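Long-range contacts in glutathione S-transferase (Vibrio parahaemolyticus, PDB 7MIQ), which probably catalyses the conjugation of glutathione to electrophilic substrates, as a Gtt2-class transferase with a thioredoxin-like domain and a helical domain: residues Leu31-Ser40 against Ser47-Leu55; Phe160-Ile171 against Trp192-Phe202. All blocks are in the same frame, centred on the assembly; numbering follows the deposited sequence.

Interaction 1: Leu31-Ser40 against Ser47-Leu55; sequences LNVREGDNLS and SVNGKVPLL
Asn38 and Leu39 lie along the backbone of Gly50-Val52, and Lys51 runs its side chain between them. From Ser47-Leu55, Val52 N gives a hydrogen bond to Asn38 O at 2.8 Å, lying in the plane of that carbonyl. Ser40 N returns one to Gly50 O at 2.9 Å, and these two bonds make a single bridge between Leu39 and Lys51. Leu39 CA also comes to 3.4 Å from Gly50 O.

Lys51 does much of the touching. With CG anti to its own carbonyl carbon (chi1 -69°) and the next two torsions extended, its methylenes reach over to Leu31-Ser40: Lys51 CB rests 3.7 Å from Asn38 CB, CG passes Leu39 CD2, and Lys51 CE arrives 3.2 Å from Asp37 O. The chain bends only at its end, leaving Lys51 NZ 3.4 Å from Leu39 CD2. Val52 spreads its branches. CG2 leans toward Asn38 O, while Val52 CG1 meets Leu31 CD1 at 3.6 Å, the two side chains running antiparallel as they pass. Ser40 OG sits near the same CG1, buried and without a polar partner in the model. The amide oxygen of Asn38 is held by Thr9.

Just before Lys51 in the chain, a type I turn runs from Ser47 to Gly50, and Lys51 N donates to Asn49 OD1 in an Asx turn. Lys51 and Val52 then lead to Pro53, which follows a cis peptide bond. That cis-proline, placed just before strand 54-56, is the hallmark of the thioredoxin-like fold, whose cis-Pro loop in glutathione transferases borders the glutathione site.

Interaction 2: Phe160-Ile171 against Trp192-Phe202; sequences FSVVDITGYIFI and WFEQVSARDAF
Tyr168 and Phe160 each offer a ring face to the chain after helix 187-196. Phe202 turns its edge onto Tyr168 in a T-shaped pair, centroids 4.7 Å apart and planes at 82°. The guanidinium of Arg199 lies flat on Phe160 as a cation-pi stack, with Arg199 CZ 3.6 Å from the ring centroid. The bend at chi3 (68°) turns the guanidinium onto the ring, while Arg199 CD makes a CH-pi contact with the same face. Between these pairs, Phe160 CZ touches Phe202 CE1 at 3.6 Å, rim to rim. Phe193 completes the aromatic cluster: its plane is close to that of Tyr168, but the rings are displaced so far that little of one lies over the other, with Phe193 CE2 3.4 Å from Tyr168 CD1. Ile171 CG2 packs against Phe193 CD2.

Trp192 comes in edge first. Trp192 CH2 reaches the backbone at Gly167 C, 3.4 Å away, where the absence of a side chain lets the indole approach. Trp192 NE1 donates to Asp164 OD1 at 2.8 Å; the oxygen lies somewhat out of the indole plane, and NE1 meets it on the anti side, 26° out of the carboxylate plane.

The second shell fixes these groups. Arg199 NE forms a salt bridge with Glu21 of helix 10-22, and Tyr168 OH hydrogen-bonds Ser205. Asp164 OD1 also accepts from Ile155 N, and Asp164, through Trp192, ties helix 162-177 to helix 187-196. Asp164 OD2 takes Ser161 N on its anti lone pair, and Ser161 OG accepts from Val163 N, making a capping box. Just before it, Phe160 CZ lies 3.7 Å from Ile165 CG1; together these are consistent with the N-capping box and hydrophobic staple known at the start of this helix in glutathione transferases.

In the fold
Interaction 1 belongs to the N-terminal thioredoxin-like domain and interaction 2 to the helical C-terminal domain; their centres are 24 Å apart, on opposite sides of the chain's centre. The first is a partly buried meeting of two loops, gripped through the backbone and padded by lysine methylenes and by leucine and valine side chains. The second is a buried contact made almost wholly by side chains, with aromatic rings, an arginine stack and one indole-carboxylate bond. Helix 10-22 gives them a common neighbour: Ser11 and Cys12 touch Asn38 and Val52 of interaction 1, while Glu21 touches Phe160 and Phe202 of interaction 2 and pairs with Arg199.

Interaction 1: Leu31-Ser40 against Ser47-Leu55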
loop_
_atom_site.group_PDB
_atom_site.type_symbol
_atom_site.label_atom_id
_atom_site.label_comp_id
_atom_site.label_asym_id
_atom_site.label_seq_id
_atom_site.Cartn_x
_atom_site.Cartn_y
_atom_site.Cartn_z
ATOM N N LEU A 31 13.620 20.811 4.766
ATOM C CA LEU A 31 14.607 20.409 3.775
ATOM C C LEU A 31 14.326 21.117 2.455
ATOM O O LEU A 31 13.217 21.598 2.211
ATOM C CB LEU A 31 14.592 18.892 3.540
ATOM C CG LEU A 31 14.794 17.955 4.729
ATOM C CD1 LEU A 31 14.832 16.514 4.258
ATOM C CD2 LEU A 31 16.068 18.307 5.457
ATOM N N ASN A 32 15.342 21.169 1.596
ATOM C CA ASN A 32 15.126 21.658 0.237
ATOM C C ASN A 32 14.331 20.645 -0.583
ATOM O O ASN A 32 14.407 19.439 -0.360
ATOM C CB ASN A 32 16.456 21.913 -0.480
ATOM C CG ASN A 32 17.249 23.067 0.121
ATOM O OD1 ASN A 32 18.470 22.967 0.290
ATOM N ND2 ASN A 32 16.567 24.162 0.440
ATOM N N VAL A 33 13.594 21.146 -1.568
ATOM C CA VAL A 33 12.918 20.285 -2.531
ATOM C C VAL A 33 13.924 19.828 -3.576
ATOM O O VAL A 33 14.652 20.645 -4.148
ATOM C CB VAL A 33 11.742 21.020 -3.183
ATOM C CG1 VAL A 33 11.064 20.125 -4.223
ATOM C CG2 VAL A 33 10.743 21.468 -2.111
ATOM N N ARG A 34 13.970 18.520 -3.835
ATOM C CA ARG A 34 14.938 17.957 -4.773
ATOM C C ARG A 34 14.283 17.396 -6.026
ATOM O O ARG A 34 14.941 16.672 -6.780
ATOM C CB ARG A 34 15.775 16.866 -4.099
ATOM C CG ARG A 34 16.376 17.262 -2.755
ATOM C CD ARG A 34 17.800 17.784 -2.891
ATOM N NE ARG A 34 18.160 18.700 -1.812
ATOM C CZ ARG A 34 19.350 19.276 -1.683
ATOM N NH1 ARG A 34 20.328 19.043 -2.545
ATOM N NH2 ARG A 34 19.567 20.101 -0.661
ATOM N N GLU A 35 13.011 17.719 -6.271
ATOM C CA GLU A 35 12.243 17.203 -7.400
ATOM C C GLU A 35 12.252 15.683 -7.412
ATOM O O GLU A 35 12.483 15.045 -6.377
ATOM C CB GLU A 35 12.759 17.736 -8.739
ATOM C CG GLU A 35 11.939 18.878 -9.326
ATOM C CD GLU A 35 12.211 20.206 -8.649
ATOM O OE1 GLU A 35 13.382 20.646 -8.639
ATOM O OE2 GLU A 35 11.247 20.805 -8.124
ATOM N N GLY A 36 11.980 15.093 -8.578
ATOM C CA GLY A 36 11.834 13.652 -8.682
ATOM C C GLY A 36 10.731 13.159 -7.771
ATOM O O GLY A 36 10.635 11.966 -7.462
ATOM N N ASP A 37 9.889 14.105 -7.349
ATOM C CA ASP A 37 8.867 13.912 -6.332
ATOM C C ASP A 37 9.454 13.429 -5.013
ATOM O O ASP A 37 9.829 12.260 -4.882
ATOM C CB ASP A 37 7.792 12.948 -6.827
ATOM C CG ASP A 37 6.746 13.641 -7.666
ATOM O OD1 ASP A 37 7.075 14.102 -8.781
ATOM O OD2 ASP A 37 5.589 13.725 -7.200
ATOM N N ASN A 38 9.549 14.337 -4.042
ATOM C CA ASN A 38 9.826 14.064 -2.635
ATOM C C ASN A 38 11.242 13.567 -2.376
ATOM O O ASN A 38 11.560 13.258 -1.228
ATOM C CB ASN A 38 8.843 13.043 -2.033
ATOM C CG ASN A 38 7.396 13.326 -2.410
ATOM O OD1 ASN A 38 6.993 14.480 -2.535
ATOM N ND2 ASN A 38 6.608 12.265 -2.600
ATOM N N LEU A 39 12.101 13.486 -3.391
ATOM C CA LEU A 39 13.411 12.872 -3.218
ATOM C C LEU A 39 14.289 13.689 -2.272
ATOM O O LEU A 39 14.193 14.918 -2.198
ATOM C CB LEU A 39 14.108 12.703 -4.569
ATOM C CG LEU A 39 13.516 11.603 -5.456
ATOM C CD1 LEU A 39 14.257 11.496 -6.779
ATOM C CD2 LEU A 39 13.543 10.278 -4.725
ATOM N N SER A 40 15.144 12.984 -1.535
ATOM C CA SER A 40 16.112 13.610 -0.650
ATOM C C SER A 40 17.440 13.822 -1.375
ATOM O O SER A 40 17.690 13.286 -2.458
ATOM C CB SER A 40 16.318 12.764 0.612
ATOM O OG SER A 40 15.166 12.765 1.442
ATOM N N SER A 47 16.699 7.480 4.469
ATOM C CA SER A 47 15.345 7.177 4.025
ATOM C C SER A 47 15.388 5.976 3.086
ATOM O O SER A 47 15.961 6.056 1.995
ATOM C CB SER A 47 14.723 8.386 3.323
ATOM O OG SER A 47 13.394 8.118 2.904
ATOM N N VAL A 48 14.774 4.870 3.509
ATOM C CA VAL A 48 14.816 3.644 2.712
ATOM C C VAL A 48 14.246 3.889 1.322
ATOM O O VAL A 48 14.771 3.377 0.325
ATOM C CB VAL A 48 14.073 2.508 3.438
ATOM C CG1 VAL A 48 13.789 1.360 2.477
ATOM C CG2 VAL A 48 14.888 2.041 4.630
ATOM N N ASN A 49 13.165 4.661 1.226
ATOM C CA ASN A 49 12.582 4.972 -0.072
ATOM C C ASN A 49 13.191 6.219 -0.704
ATOM O O ASN A 49 12.829 6.566 -1.835
ATOM C CB ASN A 49 11.053 5.111 0.046
ATOM C CG ASN A 49 10.614 6.382 0.763
ATOM O OD1 ASN A 49 11.407 7.069 1.404
ATOM N ND2 ASN A 49 9.325 6.691 0.659
ATOM N N GLY A 50 14.110 6.886 -0.006
ATOM C CA GLY A 50 14.806 8.034 -0.550
ATOM C C GLY A 50 13.986 9.298 -0.646
ATOM O O GLY A 50 14.319 10.179 -1.444
ATOM N N LYS A 51 12.924 9.423 0.149
ATOM C CA LYS A 51 12.004 10.540 0.014
ATOM C C LYS A 51 11.618 11.085 1.382
ATOM O O LYS A 51 11.813 10.438 2.414
ATOM C CB LYS A 51 10.741 10.135 -0.764
ATOM C CG LYS A 51 10.984 9.844 -2.238
ATOM C CD LYS A 51 9.704 9.425 -2.942
ATOM C CE LYS A 51 9.958 9.106 -4.407
ATOM N NZ LYS A 51 10.963 8.021 -4.577
ATOM N N VAL A 52 11.077 12.301 1.369
ATOM C CA VAL A 52 10.412 12.892 2.527
ATOM C C VAL A 52 8.936 12.527 2.426
ATOM O O VAL A 52 8.436 12.302 1.314
ATOM C CB VAL A 52 10.611 14.418 2.584
ATOM C CG1 VAL A 52 12.079 14.761 2.757
ATOM C CG2 VAL A 52 10.044 15.080 1.334
ATOM N N PRO A 53 8.190 12.467 3.541
ATOM C CA PRO A 53 8.611 12.766 4.916
ATOM C C PRO A 53 9.476 11.680 5.550
ATOM O O PRO A 53 9.439 10.520 5.134
ATOM C CB PRO A 53 7.283 12.887 5.665
ATOM C CG PRO A 53 6.370 11.977 4.922
ATOM C CD PRO A 53 6.761 12.112 3.472
ATOM N N LEU A 54 10.245 12.073 6.562
ATOM C CA LEU A 54 11.121 11.157 7.283
ATOM C C LEU A 54 11.013 11.469 8.765
ATOM O O LEU A 54 11.246 12.610 9.176
ATOM C CB LEU A 54 12.573 11.286 6.807
ATOM C CG LEU A 54 13.592 10.319 7.420
ATOM C CD1 LEU A 54 13.227 8.874 7.101
ATOM C CD2 LEU A 54 15.003 10.641 6.928
ATOM N N LEU A 55 10.652 10.466 9.560
ATOM C CA LEU A 55 10.541 10.614 11.006
ATOM C C LEU A 55 11.796 10.063 11.667
ATOM O O LEU A 55 12.229 8.950 11.354
ATOM C CB LEU A 55 9.310 9.884 11.540
ATOM C CG LEU A 55 9.104 10.003 13.050
ATOM C CD1 LEU A 55 8.704 11.430 13.414
ATOM C CD2 LEU A 55 8.068 9.004 13.527
#

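Interaction 2: Phe160-Ile171 against Trp192-Phe202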
loop_
_atom_site.group_PDB
_atom_site.type_symbol
_atom_site.label_atom_id
_atom_site.label_comp_id
_atom_site.label_asym_id
_atom_site.label_seq_id
_atom_site.Cartn_x
_atom_site.Cartn_y
_atom_site.Cartn_z
ATOM N N PHE A 160 -14.671 8.684 10.625
ATOM C CA PHE A 160 -13.494 9.291 10.018
ATOM C C PHE A 160 -12.260 8.461 10.348
ATOM O O PHE A 160 -12.060 8.058 11.498
ATOM C CB PHE A 160 -13.330 10.727 10.524
ATOM C CG PHE A 160 -12.098 11.423 10.013
ATOM C CD1 PHE A 160 -12.100 12.044 8.774
ATOM C CD2 PHE A 160 -10.942 11.476 10.784
ATOM C CE1 PHE A 160 -10.971 12.692 8.301
ATOM C CE2 PHE A 160 -9.806 12.119 10.316
ATOM C CZ PHE A 160 -9.821 12.730 9.074
ATOM N N SER A 161 -11.434 8.199 9.336
ATOM C CA SER A 161 -10.237 7.388 9.507
ATOM C C SER A 161 -9.125 7.945 8.628
ATOM O O SER A 161 -9.316 8.907 7.878
ATOM C CB SER A 161 -10.506 5.919 9.161
ATOM O OG SER A 161 -10.569 5.740 7.755
ATOM N N VAL A 162 -7.952 7.309 8.713
ATOM C CA VAL A 162 -6.806 7.725 7.909
ATOM C C VAL A 162 -7.120 7.655 6.417
ATOM O O VAL A 162 -6.533 8.394 5.617
ATOM C CB VAL A 162 -5.576 6.865 8.273
ATOM C CG1 VAL A 162 -5.803 5.414 7.870
ATOM C CG2 VAL A 162 -4.310 7.426 7.627
ATOM N N VAL A 163 -8.046 6.779 6.014
ATOM C CA VAL A 163 -8.395 6.681 4.599
ATOM C C VAL A 163 -9.003 7.984 4.101
ATOM O O VAL A 163 -8.828 8.359 2.934
ATOM C CB VAL A 163 -9.342 5.489 4.355
ATOM C CG1 VAL A 163 -9.630 5.332 2.863
ATOM C CG2 VAL A 163 -8.739 4.206 4.917
ATOM N N ASP A 164 -9.714 8.700 4.970
ATOM C CA ASP A 164 -10.319 9.962 4.559
ATOM C C ASP A 164 -9.275 11.059 4.396
ATOM O O ASP A 164 -9.463 11.973 3.584
ATOM C CB ASP A 164 -11.392 10.362 5.569
ATOM C CG ASP A 164 -12.498 9.326 5.669
ATOM O OD1 ASP A 164 -13.335 9.259 4.744
ATOM O OD2 ASP A 164 -12.510 8.555 6.651
ATOM N N ILE A 165 -8.173 10.993 5.146
ATOM C CA ILE A 165 -7.060 11.906 4.891
ATOM C C ILE A 165 -6.487 11.644 3.506
ATOM O O ILE A 165 -6.277 12.566 2.707
ATOM C CB ILE A 165 -5.978 11.759 5.977
ATOM C CG1 ILE A 165 -6.566 12.022 7.365
ATOM C CG2 ILE A 165 -4.808 12.699 5.697
ATOM C CD1 ILE A 165 -5.575 11.808 8.490
ATOM N N THR A 166 -6.245 10.369 3.198
ATOM C CA THR A 166 -5.693 9.993 1.901
ATOM C C THR A 166 -6.665 10.307 0.770
ATOM O O THR A 166 -6.252 10.771 -0.299
ATOM C CB THR A 166 -5.330 8.508 1.921
ATOM O OG1 THR A 166 -4.317 8.290 2.912
ATOM C CG2 THR A 166 -4.821 8.049 0.562
ATOM N N GLY A 167 -7.960 10.069 0.985
ATOM C CA GLY A 167 -8.937 10.415 -0.038
ATOM C C GLY A 167 -8.986 11.906 -0.314
ATOM O O GLY A 167 -9.120 12.334 -1.464
ATOM N N TYR A 168 -8.881 12.716 0.743
ATOM C CA TYR A 168 -8.862 14.169 0.590
ATOM C C TYR A 168 -7.692 14.616 -0.279
ATOM O O TYR A 168 -7.866 15.432 -1.193
ATOM C CB TYR A 168 -8.815 14.815 1.979
ATOM C CG TYR A 168 -8.482 16.293 2.047
ATOM C CD1 TYR A 168 -9.479 17.260 1.970
ATOM C CD2 TYR A 168 -7.172 16.718 2.244
ATOM C CE1 TYR A 168 -9.171 18.617 2.059
ATOM C CE2 TYR A 168 -6.857 18.060 2.334
ATOM C CZ TYR A 168 -7.857 19.005 2.242
ATOM O OH TYR A 168 -7.527 20.338 2.340
ATOM N N ILE A 169 -6.498 14.069 -0.031
ATOM C CA ILE A 169 -5.341 14.395 -0.861
ATOM C C ILE A 169 -5.571 13.943 -2.300
ATOM O O ILE A 169 -5.233 14.660 -3.252
ATOM C CB ILE A 169 -4.060 13.774 -0.268
ATOM C CG1 ILE A 169 -3.747 14.384 1.102
ATOM C CG2 ILE A 169 -2.876 13.955 -1.219
ATOM C CD1 ILE A 169 -3.474 15.873 1.060
ATOM N N PHE A 170 -6.155 12.753 -2.481
ATOM C CA PHE A 170 -6.434 12.247 -3.825
ATOM C C PHE A 170 -7.390 13.167 -4.574
ATOM O O PHE A 170 -7.130 13.550 -5.722
ATOM C CB PHE A 170 -6.994 10.820 -3.740
ATOM C CG PHE A 170 -7.777 10.389 -4.959
ATOM C CD1 PHE A 170 -7.203 10.401 -6.222
ATOM C CD2 PHE A 170 -9.090 9.955 -4.833
ATOM C CE1 PHE A 170 -7.930 10.002 -7.338
ATOM C CE2 PHE A 170 -9.821 9.556 -5.940
ATOM C CZ PHE A 170 -9.239 9.578 -7.195
ATOM N N ILE A 171 -8.507 13.536 -3.942
ATOM C CA ILE A 171 -9.464 14.414 -4.612
ATOM C C ILE A 171 -8.857 15.797 -4.836
ATOM O O ILE A 171 -9.127 16.439 -5.860
ATOM C CB ILE A 171 -10.783 14.474 -3.814
ATOM C CG1 ILE A 171 -11.507 13.121 -3.866
ATOM C CG2 ILE A 171 -11.694 15.587 -4.332
ATOM C CD1 ILE A 171 -11.749 12.589 -5.279
ATOM N N TRP A 192 -19.012 14.460 1.025
ATOM C CA TRP A 192 -17.958 13.995 1.920
ATOM C C TRP A 192 -16.804 14.988 1.970
ATOM O O TRP A 192 -16.287 15.298 3.050
ATOM C CB TRP A 192 -17.486 12.611 1.465
ATOM C CG TRP A 192 -16.118 12.195 1.942
ATOM C CD1 TRP A 192 -15.811 11.559 3.111
ATOM C CD2 TRP A 192 -14.881 12.367 1.240
ATOM N NE1 TRP A 192 -14.453 11.338 3.186
ATOM C CE2 TRP A 192 -13.862 11.824 2.048
ATOM C CE3 TRP A 192 -14.536 12.930 0.005
ATOM C CZ2 TRP A 192 -12.519 11.834 1.665
ATOM C CZ3 TRP A 192 -13.204 12.935 -0.377
ATOM C CH2 TRP A 192 -12.212 12.389 0.450
ATOM N N PHE A 193 -16.401 15.517 0.813
ATOM C CA PHE A 193 -15.283 16.453 0.789
ATOM C C PHE A 193 -15.626 17.749 1.515
ATOM O O PHE A 193 -14.787 18.300 2.238
ATOM C CB PHE A 193 -14.863 16.740 -0.650
ATOM C CG PHE A 193 -13.525 17.417 -0.761
ATOM C CD1 PHE A 193 -13.419 18.796 -0.671
ATOM C CD2 PHE A 193 -12.375 16.673 -0.946
ATOM C CE1 PHE A 193 -12.187 19.419 -0.769
ATOM C CE2 PHE A 193 -11.139 17.293 -1.046
ATOM C CZ PHE A 193 -11.047 18.665 -0.954
ATOM N N GLU A 194 -16.845 18.260 1.326
ATOM C CA GLU A 194 -17.273 19.431 2.087
ATOM C C GLU A 194 -17.176 19.162 3.584
ATOM O O GLU A 194 -16.752 20.029 4.356
ATOM C CB GLU A 194 -18.702 19.813 1.694
ATOM C CG GLU A 194 -19.309 20.954 2.507
ATOM C CD GLU A 194 -19.091 22.319 1.872
ATOM O OE1 GLU A 194 -18.511 22.384 0.765
ATOM O OE2 GLU A 194 -19.502 23.332 2.481
ATOM N N GLN A 195 -17.538 17.948 3.998
ATOM C CA GLN A 195 -17.508 17.570 5.405
ATOM C C GLN A 195 -16.076 17.474 5.922
ATOM O O GLN A 195 -15.729 18.076 6.944
ATOM C CB GLN A 195 -18.241 16.235 5.561
ATOM C CG GLN A 195 -18.606 15.815 6.956
ATOM C CD GLN A 195 -19.565 14.636 6.939
ATOM O OE1 GLN A 195 -20.270 14.408 5.952
ATOM N NE2 GLN A 195 -19.590 13.877 8.027
ATOM N N VAL A 196 -15.227 16.729 5.214
ATOM C CA VAL A 196 -13.859 16.506 5.674
ATOM C C VAL A 196 -13.048 17.796 5.618
ATOM O O VAL A 196 -12.297 18.112 6.550
ATOM C CB VAL A 196 -13.208 15.381 4.848
ATOM C CG1 VAL A 196 -11.728 15.275 5.157
ATOM C CG2 VAL A 196 -13.903 14.054 5.125
ATOM N N SER A 197 -13.190 18.570 4.538
ATOM C CA SER A 197 -12.408 19.795 4.400
ATOM C C SER A 197 -12.776 20.853 5.433
ATOM O O SER A 197 -12.052 21.847 5.556
ATOM C CB SER A 197 -12.567 20.378 2.993
ATOM O OG SER A 197 -13.855 20.947 2.825
ATOM N N ALA A 198 -13.871 20.668 6.169
ATOM C CA ALA A 198 -14.260 21.576 7.239
ATOM C C ALA A 198 -13.627 21.231 8.584
ATOM O O ALA A 198 -13.739 22.029 9.523
ATOM C CB ALA A 198 -15.785 21.590 7.391
ATOM N N ARG A 199 -12.976 20.075 8.706
ATOM C CA ARG A 199 -12.384 19.677 9.976
ATOM C C ARG A 199 -11.208 20.583 10.326
ATOM O O ARG A 199 -10.477 21.052 9.452
ATOM C CB ARG A 199 -11.918 18.219 9.919
ATOM C CG ARG A 199 -13.029 17.209 9.667
ATOM C CD ARG A 199 -12.473 15.788 9.504
ATOM N NE ARG A 199 -11.919 15.264 10.748
ATOM C CZ ARG A 199 -12.607 14.559 11.636
ATOM N NH1 ARG A 199 -13.883 14.262 11.444
ATOM N NH2 ARG A 199 -12.001 14.140 12.744
ATOM N N ASP A 200 -11.029 20.820 11.630
ATOM C CA ASP A 200 -9.979 21.732 12.087
ATOM C C ASP A 200 -8.600 21.299 11.600
ATOM O O ASP A 200 -7.770 22.141 11.240
ATOM C CB ASP A 200 -9.995 21.829 13.614
ATOM C CG ASP A 200 -11.231 22.537 14.144
ATOM O OD1 ASP A 200 -11.830 23.340 13.395
ATOM O OD2 ASP A 200 -11.601 22.294 15.312
ATOM N N ALA A 201 -8.332 19.991 11.583
ATOM C CA ALA A 201 -7.005 19.513 11.209
ATOM C C ALA A 201 -6.684 19.757 9.742
ATOM O O ALA A 201 -5.508 19.739 9.365
ATOM C CB ALA A 201 -6.872 18.023 11.521
ATOM N N PHE A 202 -7.695 19.980 8.908
ATOM C CA PHE A 202 -7.476 20.213 7.487
ATOM C C PHE A 202 -7.341 21.689 7.146
ATOM O O PHE A 202 -6.982 22.018 6.010
ATOM C CB PHE A 202 -8.615 19.591 6.674
ATOM C CG PHE A 202 -8.627 18.086 6.703
ATOM C CD1 PHE A 202 -8.961 17.398 7.863
ATOM C CD2 PHE A 202 -8.310 17.359 5.570
ATOM C CE1 PHE A 202 -8.966 16.012 7.890
ATOM C CE2 PHE A 202 -8.321 15.977 5.588
ATOM C CZ PHE A 202 -8.649 15.300 6.751
#